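Local coordinates for protein putative phosphosugar isomerase (Silicibacter pomeroyi DSS-3, PDB 3FJ1) that is of unproven function but probably binds a phosphosugar through its two SIS domains, at residues Y60-L71 against A160-A171; A201-G212 against I250-F260. One frame throughout, in Å; residues are numbered along the deposited sequence.

Contact 1 (Y60-L71 against A160-A171)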
loop_
_atom_site.group_PDB
_atom_site.type_symbol
_atom_site.label_atom_id
_atom_site.label_comp_id
_atom_site.label_asym_id
_atom_site.label_seq_id
_atom_site.Cartn_x
_atom_site.Cartn_y
_atom_site.Cartn_z
ATOM N N TYR A 60 8.010 -5.042 5.261
ATOM C CA TYR A 60 9.281 -5.164 5.976
ATOM C C TYR A 60 10.252 -6.097 5.215
ATOM O O TYR A 60 11.373 -5.710 4.883
ATOM C CB TYR A 60 8.977 -5.663 7.390
ATOM C CG TYR A 60 10.056 -5.542 8.439
ATOM C CD1 TYR A 60 11.401 -5.586 8.134
ATOM C CD2 TYR A 60 9.705 -5.515 9.789
ATOM C CE1 TYR A 60 12.375 -5.544 9.136
ATOM C CE2 TYR A 60 10.667 -5.489 10.774
ATOM C CZ TYR A 60 11.985 -5.495 10.451
ATOM O OH TYR A 60 12.903 -5.460 11.451
ATOM N N LEU A 61 9.778 -7.287 4.864
ATOM C CA LEU A 61 10.591 -8.248 4.161
ATOM C C LEU A 61 10.939 -7.844 2.718
ATOM O O LEU A 61 11.981 -8.275 2.231
ATOM C CB LEU A 61 9.946 -9.620 4.206
ATOM C CG LEU A 61 9.760 -10.227 5.620
ATOM C CD1 LEU A 61 9.037 -11.601 5.486
ATOM C CD2 LEU A 61 11.084 -10.332 6.386
ATOM N N SER A 62 10.117 -6.999 2.089
ATOM C CA SER A 62 10.408 -6.499 0.752
ATOM C C SER A 62 11.620 -5.574 0.815
ATOM O O SER A 62 12.552 -5.712 0.024
ATOM C CB SER A 62 9.200 -5.792 0.144
ATOM O OG SER A 62 8.120 -6.690 0.070
ATOM N N TYR A 63 11.638 -4.646 1.771
ATOM C CA TYR A 63 12.836 -3.811 1.966
ATOM C C TYR A 63 14.064 -4.671 2.255
ATOM O O TYR A 63 15.134 -4.457 1.664
ATOM C CB TYR A 63 12.654 -2.809 3.104
ATOM C CG TYR A 63 11.938 -1.580 2.650
ATOM C CD1 TYR A 63 12.610 -0.602 1.923
ATOM C CD2 TYR A 63 10.575 -1.415 2.896
ATOM C CE1 TYR A 63 11.949 0.534 1.457
ATOM C CE2 TYR A 63 9.898 -0.257 2.465
ATOM C CZ TYR A 63 10.590 0.696 1.728
ATOM O OH TYR A 63 9.896 1.807 1.272
ATOM N N ALA A 64 13.910 -5.641 3.155
ATOM C CA ALA A 64 15.011 -6.518 3.550
ATOM C C ALA A 64 15.551 -7.285 2.345
ATOM O O ALA A 64 16.740 -7.372 2.152
ATOM C CB ALA A 64 14.558 -7.513 4.670
ATOM N N ALA A 65 14.679 -7.848 1.514
ATOM C CA ALA A 65 15.165 -8.616 0.340
ATOM C C ALA A 65 15.878 -7.739 -0.705
ATOM O O ALA A 65 16.873 -8.126 -1.334
ATOM C CB ALA A 65 14.044 -9.341 -0.307
ATOM N N GLU A 66 15.299 -6.569 -0.930
ATOM C CA GLU A 66 15.852 -5.606 -1.865
ATOM C C GLU A 66 17.195 -5.095 -1.364
ATOM O O GLU A 66 18.144 -5.081 -2.123
ATOM C CB GLU A 66 14.841 -4.485 -2.128
ATOM C CG GLU A 66 13.711 -4.993 -3.041
ATOM C CD GLU A 66 12.535 -4.028 -3.256
ATOM O OE1 GLU A 66 12.550 -2.883 -2.737
ATOM O OE2 GLU A 66 11.583 -4.453 -3.948
ATOM N N LEU A 67 17.291 -4.741 -0.080
ATOM C CA LEU A 67 18.568 -4.232 0.488
ATOM C C LEU A 67 19.667 -5.300 0.643
ATOM O O LEU A 67 20.850 -5.021 0.419
ATOM C CB LEU A 67 18.323 -3.521 1.825
ATOM C CG LEU A 67 17.388 -2.295 1.784
ATOM C CD1 LEU A 67 17.193 -1.667 3.164
ATOM C CD2 LEU A 67 17.854 -1.250 0.790
ATOM N N LEU A 68 19.290 -6.523 0.990
ATOM C CA LEU A 68 20.278 -7.637 1.146
ATOM C C LEU A 68 20.689 -8.344 -0.136
ATOM O O LEU A 68 21.861 -8.676 -0.336
ATOM C CB LEU A 68 19.732 -8.728 2.043
ATOM C CG LEU A 68 19.738 -8.517 3.515
ATOM C CD1 LEU A 68 18.921 -9.693 4.116
ATOM C CD2 LEU A 68 21.180 -8.439 4.126
ATOM N N LEU A 69 19.712 -8.620 -0.981
ATOM C CA LEU A 69 19.904 -9.433 -2.160
ATOM C C LEU A 69 19.708 -8.723 -3.487
ATOM O O LEU A 69 20.085 -9.255 -4.553
ATOM C CB LEU A 69 18.947 -10.616 -2.070
ATOM C CG LEU A 69 19.191 -11.595 -0.920
ATOM C CD1 LEU A 69 17.913 -12.362 -0.703
ATOM C CD2 LEU A 69 20.369 -12.503 -1.207
ATOM N N GLY A 70 19.137 -7.517 -3.440
ATOM C CA GLY A 70 18.833 -6.758 -4.648
ATOM C C GLY A 70 17.681 -7.331 -5.493
ATOM O O GLY A 70 17.497 -6.946 -6.648
ATOM N N LEU A 71 16.883 -8.215 -4.907
ATOM C CA LEU A 71 15.793 -8.832 -5.641
ATOM C C LEU A 71 14.562 -7.964 -5.554
ATOM O O LEU A 71 14.181 -7.551 -4.469
ATOM C CB LEU A 71 15.476 -10.235 -5.106
ATOM C CG LEU A 71 16.569 -11.293 -5.322
ATOM C CD1 LEU A 71 16.141 -12.623 -4.722
ATOM C CD2 LEU A 71 16.906 -11.464 -6.809
ATOM N N ALA A 160 8.140 -11.716 10.979
ATOM C CA ALA A 160 9.229 -10.943 10.481
ATOM C C ALA A 160 10.577 -11.610 10.758
ATOM O O ALA A 160 11.417 -11.677 9.861
ATOM C CB ALA A 160 9.174 -9.479 11.018
ATOM N N VAL A 161 10.761 -12.145 11.966
ATOM C CA VAL A 161 12.000 -12.816 12.310
ATOM C C VAL A 161 12.240 -14.035 11.415
ATOM O O VAL A 161 13.355 -14.200 10.890
ATOM C CB VAL A 161 12.063 -13.194 13.799
ATOM C CG1 VAL A 161 13.209 -14.123 14.057
ATOM C CG2 VAL A 161 12.196 -11.900 14.641
ATOM N N ALA A 162 11.201 -14.847 11.217
ATOM C CA ALA A 162 11.281 -16.005 10.312
ATOM C C ALA A 162 11.757 -15.602 8.916
ATOM O O ALA A 162 12.654 -16.255 8.345
ATOM C CB ALA A 162 9.960 -16.770 10.248
ATOM N N GLY A 163 11.127 -14.571 8.345
ATOM C CA GLY A 163 11.521 -14.051 7.028
ATOM C C GLY A 163 12.945 -13.512 7.018
ATOM O O GLY A 163 13.704 -13.751 6.072
ATOM N N LEU A 164 13.329 -12.801 8.068
ATOM C CA LEU A 164 14.697 -12.275 8.174
ATOM C C LEU A 164 15.750 -13.384 8.288
ATOM O O LEU A 164 16.825 -13.260 7.710
ATOM C CB LEU A 164 14.840 -11.240 9.310
ATOM C CG LEU A 164 14.162 -9.872 9.058
ATOM C CD1 LEU A 164 14.174 -9.086 10.366
ATOM C CD2 LEU A 164 14.733 -9.029 7.855
HETATM N N MSE A 165 15.445 -14.433 9.053
HETATM C CA MSE A 165 16.328 -15.631 9.199
HETATM C C MSE A 165 16.549 -16.259 7.827
HETATM O O MSE A 165 17.670 -16.595 7.458
HETATM C CB MSE A 165 15.699 -16.669 10.134
HETATM C CG MSE A 165 15.734 -16.301 11.615
HETATM SE SE MSE A 165 14.588 -17.511 12.656
HETATM C CE MSE A 165 15.533 -19.235 12.494
ATOM N N LEU A 166 15.484 -16.352 7.041
ATOM C CA LEU A 166 15.565 -16.972 5.721
ATOM C C LEU A 166 16.454 -16.138 4.832
ATOM O O LEU A 166 17.373 -16.653 4.204
ATOM C CB LEU A 166 14.162 -17.117 5.115
ATOM C CG LEU A 166 14.003 -17.780 3.745
ATOM C CD1 LEU A 166 14.523 -19.236 3.766
ATOM C CD2 LEU A 166 12.506 -17.692 3.298
ATOM N N LEU A 167 16.209 -14.828 4.813
ATOM C CA LEU A 167 16.999 -13.918 4.005
ATOM C C LEU A 167 18.472 -13.891 4.427
ATOM O O LEU A 167 19.360 -13.791 3.584
ATOM C CB LEU A 167 16.412 -12.508 4.067
ATOM C CG LEU A 167 15.048 -12.318 3.408
ATOM C CD1 LEU A 167 14.507 -10.905 3.662
ATOM C CD2 LEU A 167 15.143 -12.636 1.948
ATOM N N ALA A 168 18.720 -13.989 5.728
ATOM C CA ALA A 168 20.058 -13.949 6.250
ATOM C C ALA A 168 20.816 -15.243 5.869
ATOM O O ALA A 168 21.986 -15.175 5.500
ATOM C CB ALA A 168 20.028 -13.752 7.748
ATOM N N ASP A 169 20.148 -16.390 5.928
ATOM C CA ASP A 169 20.792 -17.663 5.542
ATOM C C ASP A 169 21.013 -17.664 4.017
ATOM O O ASP A 169 22.039 -18.121 3.514
ATOM C CB ASP A 169 19.948 -18.896 5.933
ATOM C CG ASP A 169 20.099 -19.320 7.410
ATOM O OD1 ASP A 169 21.025 -18.830 8.128
ATOM O OD2 ASP A 169 19.258 -20.162 7.864
ATOM N N TRP A 170 20.031 -17.160 3.275
ATOM C CA TRP A 170 20.122 -17.100 1.813
ATOM C C TRP A 170 21.264 -16.182 1.371
ATOM O O TRP A 170 22.059 -16.557 0.491
ATOM C CB TRP A 170 18.745 -16.708 1.264
ATOM C CG TRP A 170 18.601 -16.596 -0.206
ATOM C CD1 TRP A 170 19.453 -17.007 -1.167
ATOM C CD2 TRP A 170 17.442 -16.105 -0.869
ATOM N NE1 TRP A 170 18.928 -16.732 -2.413
ATOM C CE2 TRP A 170 17.683 -16.186 -2.247
ATOM C CE3 TRP A 170 16.229 -15.579 -0.420
ATOM C CZ2 TRP A 170 16.745 -15.762 -3.193
ATOM C CZ3 TRP A 170 15.295 -15.162 -1.376
ATOM C CH2 TRP A 170 15.575 -15.245 -2.727
ATOM N N ALA A 171 21.391 -15.012 1.997
ATOM C CA ALA A 171 22.456 -14.069 1.704
ATOM C C ALA A 171 23.784 -14.476 2.367
ATOM O O ALA A 171 24.856 -13.940 2.018
ATOM C CB ALA A 171 22.045 -12.625 2.170
#
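Ala-160 turns its methyl to the ring of Tyr-60, whose hydroxyl is spoken for by the backbone oxygen of Leu-306. One turn on, Leu-61 CD1 lies against the bare backbone of Gly-163, 3.8 Å from Gly-163 CA. Leu-164 splits its branches, CD1 reaching the Tyr-60 ring and hydroxyl while Leu-164 CD2 presses on Ala-64 CB at 3.5 Å. Leu-167 is a classic knob into a hole, seated among Ala-64, Ala-65, Leu-68 and Leu-69. Its CG stands anti to the carbonyl carbon (chi1 -68°), which sends Leu-167 CD1 to the methyl of Ala-64. The other branch, Leu-167 CD2, meets Leu-69 CD1 at 3.8 Å. At Trp-170 the indole, swung anti to the backbone N (chi1 -180°), receives Leu-69 CD1 over one face in a CH-pi contact, 3.8 Å from the centroid of the six-membered ring. Leu-71 CD1 approaches the far end of the same indole, 3.3 Å from Trp-170 CH2. With an alanine here in place of the indole, Leu-69 CD1 would probably lose the ring face it rests on and a gap would open beside Leu-71. Ala-171 finishes the row, its CB 3.8 Å from Leu-69 CD2. Two nearly parallel helices, 12° apart and joined by small residues and leucines, belong to the helical layer flanking the parallel sheet of a SIS domain's alpha/beta fold.

Contact 2 (A201-G212 against I250-F260)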
loop_
_atom_site.group_PDB
_atom_site.type_symbol
_atom_site.label_atom_id
_atom_site.label_comp_id
_atom_site.label_asym_id
_atom_site.label_seq_id
_atom_site.Cartn_x
_atom_site.Cartn_y
_atom_site.Cartn_z
ATOM N N ALA A 201 0.553 12.653 25.936
ATOM C CA ALA A 201 0.245 13.421 24.712
ATOM C C ALA A 201 -0.978 12.863 24.020
ATOM O O ALA A 201 -1.832 13.627 23.577
ATOM C CB ALA A 201 1.404 13.451 23.717
ATOM N N ILE A 202 -1.028 11.538 23.897
ATOM C CA ILE A 202 -2.184 10.885 23.260
ATOM C C ILE A 202 -3.440 11.062 24.114
ATOM O O ILE A 202 -4.530 11.343 23.586
ATOM C CB ILE A 202 -1.919 9.374 22.938
ATOM C CG1 ILE A 202 -0.788 9.230 21.932
ATOM C CG2 ILE A 202 -3.194 8.723 22.389
ATOM C CD1 ILE A 202 -0.231 7.832 21.823
ATOM N N GLY A 203 -3.307 10.927 25.434
ATOM C CA GLY A 203 -4.442 11.162 26.310
ATOM C C GLY A 203 -5.018 12.558 26.135
ATOM O O GLY A 203 -6.225 12.753 26.191
ATOM N N ALA A 204 -4.154 13.544 25.942
ATOM C CA ALA A 204 -4.583 14.928 25.706
ATOM C C ALA A 204 -5.221 15.137 24.343
ATOM O O ALA A 204 -6.150 15.926 24.223
ATOM C CB ALA A 204 -3.415 15.873 25.863
ATOM N N ARG A 205 -4.707 14.439 23.327
ATOM C CA ARG A 205 -5.132 14.607 21.924
ATOM C C ARG A 205 -5.169 13.205 21.325
ATOM O O ARG A 205 -4.195 12.755 20.743
ATOM C CB ARG A 205 -4.127 15.495 21.190
ATOM C CG ARG A 205 -4.024 16.946 21.720
ATOM C CD ARG A 205 -5.313 17.753 21.495
ATOM N NE ARG A 205 -5.541 17.952 20.072
ATOM C CZ ARG A 205 -6.633 18.454 19.512
ATOM N NH1 ARG A 205 -7.681 18.815 20.248
ATOM N NH2 ARG A 205 -6.672 18.587 18.194
ATOM N N PRO A 206 -6.307 12.504 21.508
ATOM C CA PRO A 206 -6.385 11.067 21.250
ATOM C C PRO A 206 -6.487 10.536 19.810
ATOM O O PRO A 206 -7.429 9.864 19.458
ATOM C CB PRO A 206 -7.569 10.627 22.139
ATOM C CG PRO A 206 -8.429 11.780 22.228
ATOM C CD PRO A 206 -7.562 13.027 22.085
ATOM N N SER A 207 -5.487 10.859 19.002
ATOM C CA SER A 207 -5.282 10.268 17.670
ATOM C C SER A 207 -3.772 10.263 17.495
ATOM O O SER A 207 -3.067 10.986 18.200
ATOM C CB SER A 207 -5.918 11.083 16.562
ATOM O OG SER A 207 -7.291 10.852 16.542
ATOM N N LEU A 208 -3.281 9.537 16.500
ATOM C CA LEU A 208 -1.845 9.406 16.372
ATOM C C LEU A 208 -1.382 9.351 14.938
ATOM O O LEU A 208 -1.974 8.657 14.133
ATOM C CB LEU A 208 -1.413 8.129 17.077
ATOM C CG LEU A 208 0.069 7.742 16.999
ATOM C CD1 LEU A 208 0.904 8.744 17.814
ATOM C CD2 LEU A 208 0.287 6.300 17.443
ATOM N N PHE A 209 -0.298 10.079 14.631
ATOM C CA PHE A 209 0.374 9.953 13.359
ATOM C C PHE A 209 1.703 9.224 13.559
ATOM O O PHE A 209 2.460 9.533 14.469
ATOM C CB PHE A 209 0.610 11.312 12.694
ATOM C CG PHE A 209 -0.656 12.053 12.386
ATOM C CD1 PHE A 209 -1.517 11.575 11.423
ATOM C CD2 PHE A 209 -0.962 13.237 13.038
ATOM C CE1 PHE A 209 -2.687 12.260 11.107
ATOM C CE2 PHE A 209 -2.127 13.927 12.751
ATOM C CZ PHE A 209 -2.996 13.429 11.775
ATOM N N THR A 210 1.917 8.172 12.786
ATOM C CA THR A 210 3.200 7.452 12.797
ATOM C C THR A 210 3.948 7.731 11.489
ATOM O O THR A 210 3.332 7.921 10.433
ATOM C CB THR A 210 2.994 5.945 13.008
ATOM O OG1 THR A 210 2.171 5.420 11.955
ATOM C CG2 THR A 210 2.326 5.712 14.387
ATOM N N LEU A 211 5.271 7.795 11.587
ATOM C CA LEU A 211 6.131 8.006 10.445
ATOM C C LEU A 211 7.199 6.929 10.369
ATOM O O LEU A 211 7.642 6.369 11.375
ATOM C CB LEU A 211 6.838 9.370 10.511
ATOM C CG LEU A 211 6.011 10.637 10.719
ATOM C CD1 LEU A 211 6.972 11.888 10.727
ATOM C CD2 LEU A 211 4.947 10.781 9.675
ATOM N N GLY A 212 7.622 6.666 9.145
ATOM C CA GLY A 212 8.723 5.768 8.873
ATOM C C GLY A 212 9.416 6.258 7.605
ATOM O O GLY A 212 8.904 7.111 6.908
ATOM N N ILE A 250 -0.673 17.773 8.698
ATOM C CA ILE A 250 -0.310 17.044 9.905
ATOM C C ILE A 250 -0.220 17.982 11.103
ATOM O O ILE A 250 -0.760 17.679 12.146
ATOM C CB ILE A 250 1.034 16.271 9.725
ATOM C CG1 ILE A 250 1.242 15.267 10.853
ATOM C CG2 ILE A 250 2.245 17.224 9.604
ATOM C CD1 ILE A 250 2.484 14.431 10.671
ATOM N N VAL A 251 0.427 19.134 10.931
ATOM C CA VAL A 251 0.569 20.119 12.011
ATOM C C VAL A 251 -0.772 20.717 12.483
ATOM O O VAL A 251 -1.027 20.840 13.691
ATOM C CB VAL A 251 1.473 21.288 11.575
ATOM C CG1 VAL A 251 1.502 22.353 12.653
ATOM C CG2 VAL A 251 2.887 20.794 11.228
ATOM N N GLU A 252 -1.621 21.098 11.534
ATOM C CA GLU A 252 -2.937 21.688 11.842
ATOM C C GLU A 252 -3.876 20.707 12.590
ATOM O O GLU A 252 -4.789 21.121 13.308
ATOM C CB GLU A 252 -3.571 22.177 10.521
ATOM C CG GLU A 252 -4.863 23.000 10.640
ATOM C CD GLU A 252 -5.423 23.473 9.286
ATOM O OE1 GLU A 252 -4.639 23.674 8.329
ATOM O OE2 GLU A 252 -6.658 23.661 9.184
ATOM N N GLU A 253 -3.646 19.402 12.422
ATOM C CA GLU A 253 -4.456 18.395 13.093
ATOM C C GLU A 253 -4.275 18.426 14.608
ATOM O O GLU A 253 -5.194 18.088 15.346
ATOM C CB GLU A 253 -4.131 17.005 12.551
ATOM C CG GLU A 253 -4.774 16.703 11.226
ATOM C CD GLU A 253 -6.257 16.452 11.386
ATOM O OE1 GLU A 253 -6.637 15.379 11.908
ATOM O OE2 GLU A 253 -7.042 17.343 11.008
ATOM N N GLY A 254 -3.086 18.810 15.055
ATOM C CA GLY A 254 -2.792 18.906 16.478
ATOM C C GLY A 254 -2.683 17.583 17.232
ATOM O O GLY A 254 -2.943 17.543 18.438
ATOM N N PHE A 255 -2.319 16.501 16.540
ATOM C CA PHE A 255 -2.130 15.219 17.194
ATOM C C PHE A 255 -0.642 14.838 17.286
ATOM O O PHE A 255 0.176 15.318 16.476
ATOM C CB PHE A 255 -2.919 14.128 16.484
ATOM C CG PHE A 255 -4.400 14.381 16.493
ATOM C CD1 PHE A 255 -5.106 14.374 17.695
ATOM C CD2 PHE A 255 -5.085 14.641 15.318
ATOM C CE1 PHE A 255 -6.470 14.616 17.713
ATOM C CE2 PHE A 255 -6.454 14.878 15.326
ATOM C CZ PHE A 255 -7.145 14.884 16.528
ATOM N N PRO A 256 -0.296 13.981 18.273
ATOM C CA PRO A 256 1.100 13.585 18.425
ATOM C C PRO A 256 1.617 12.800 17.209
ATOM O O PRO A 256 0.872 12.038 16.556
ATOM C CB PRO A 256 1.098 12.663 19.661
ATOM C CG PRO A 256 -0.184 12.883 20.336
ATOM C CD PRO A 256 -1.153 13.351 19.293
ATOM N N VAL A 257 2.905 12.988 16.938
ATOM C CA VAL A 257 3.571 12.348 15.811
ATOM C C VAL A 257 4.689 11.470 16.372
ATOM O O VAL A 257 5.450 11.898 17.238
ATOM C CB VAL A 257 4.145 13.417 14.865
ATOM C CG1 VAL A 257 4.883 12.778 13.691
ATOM C CG2 VAL A 257 3.031 14.358 14.381
ATOM N N LEU A 258 4.769 10.232 15.898
ATOM C CA LEU A 258 5.785 9.303 16.346
ATOM C C LEU A 258 6.633 8.856 15.160
ATOM O O LEU A 258 6.134 8.158 14.263
ATOM C CB LEU A 258 5.102 8.096 16.969
ATOM C CG LEU A 258 5.897 7.171 17.886
ATOM C CD1 LEU A 258 4.995 6.008 18.332
ATOM C CD2 LEU A 258 7.241 6.687 17.362
ATOM N N GLY A 259 7.906 9.242 15.150
ATOM C CA GLY A 259 8.824 8.860 14.091
ATOM C C GLY A 259 9.610 7.597 14.414
ATOM O O GLY A 259 10.415 7.584 15.347
ATOM N N PHE A 260 9.350 6.546 13.635
ATOM C CA PHE A 260 10.062 5.275 13.714
ATOM C C PHE A 260 11.375 5.390 12.950
ATOM O O PHE A 260 11.387 5.389 11.716
ATOM C CB PHE A 260 9.204 4.122 13.188
ATOM C CG PHE A 260 8.093 3.733 14.141
ATOM C CD1 PHE A 260 8.352 2.884 15.178
ATOM C CD2 PHE A 260 6.804 4.231 13.999
ATOM C CE1 PHE A 260 7.339 2.511 16.054
ATOM C CE2 PHE A 260 5.791 3.861 14.849
ATOM C CZ PHE A 260 6.040 3.013 15.865
#
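Phe-209, Thr-210 and Leu-211 pair in parallel with Val-257, Leu-258 and Gly-259, joining two neighbouring strands of the five-stranded parallel sheet in the second SIS domain. Along the backbone ladder the donor alternates between the two segments: Phe-209 N donates to Pro-256 O, Leu-258 N to Phe-209 O at 2.8 Å, Leu-211 N to Leu-258 O, and Phe-260 N to Leu-211 O. The first of these is almost straight, with an N-H...O angle of 176°. Strand 235-239 hydrogen-bonds to the other edge of strand 208-212, which places that strand inside the sheet.

Apolar contacts cover the ladder. On the face bearing Phe-209 and Leu-211, Ile-250 CG1 lies over the Phe-209 ring, 3.7 Å from Phe-209 CD2, while Glu-253 CB meets the ring edge; farther along, Leu-211 CD1 touches Val-257 CG1. Before the strands begin, Pro-256 wedges against the end of helix 196-204, with its CG 3.8 Å from Ala-201 CB. Ser-207 CB sits over the centre of the Phe-255 ring in a CH-pi contact, 3.5 Å from its centroid and on the face opposite the one covered by Glu-253 O.

Polar side-chain bonds gather at the exposed end. The chain of Arg-205, bent at chi2 and chi3 (both -66°), curls its guanidinium back to the loop, where two carbonyls lie near its plane. Arg-205 NE donates to Gly-254 O at 3.1 Å, from above that carbonyl's plane, and the more bent bond runs from Arg-205 NH2 to Glu-253 O at 3.2 Å.

Contact 1 joins helix to helix in the first SIS domain and rests on apolar side-chain packing and a CH-pi contact, with no polar bond between the segments. Contact 2, in the second domain, joins strand to strand, so main-chain hydrogen bonds set the register and side chains pack around them. Both are largely buried, but contact 2 runs out to an exposed arginine-bearing loop, whereas residues in and beside contact 1 also meet the second subunit. Their centres lie 31 Å apart on opposite sides of the chain's centre, and helix 308-326 packs on both, against Tyr-60 in one and Leu-258 in the other.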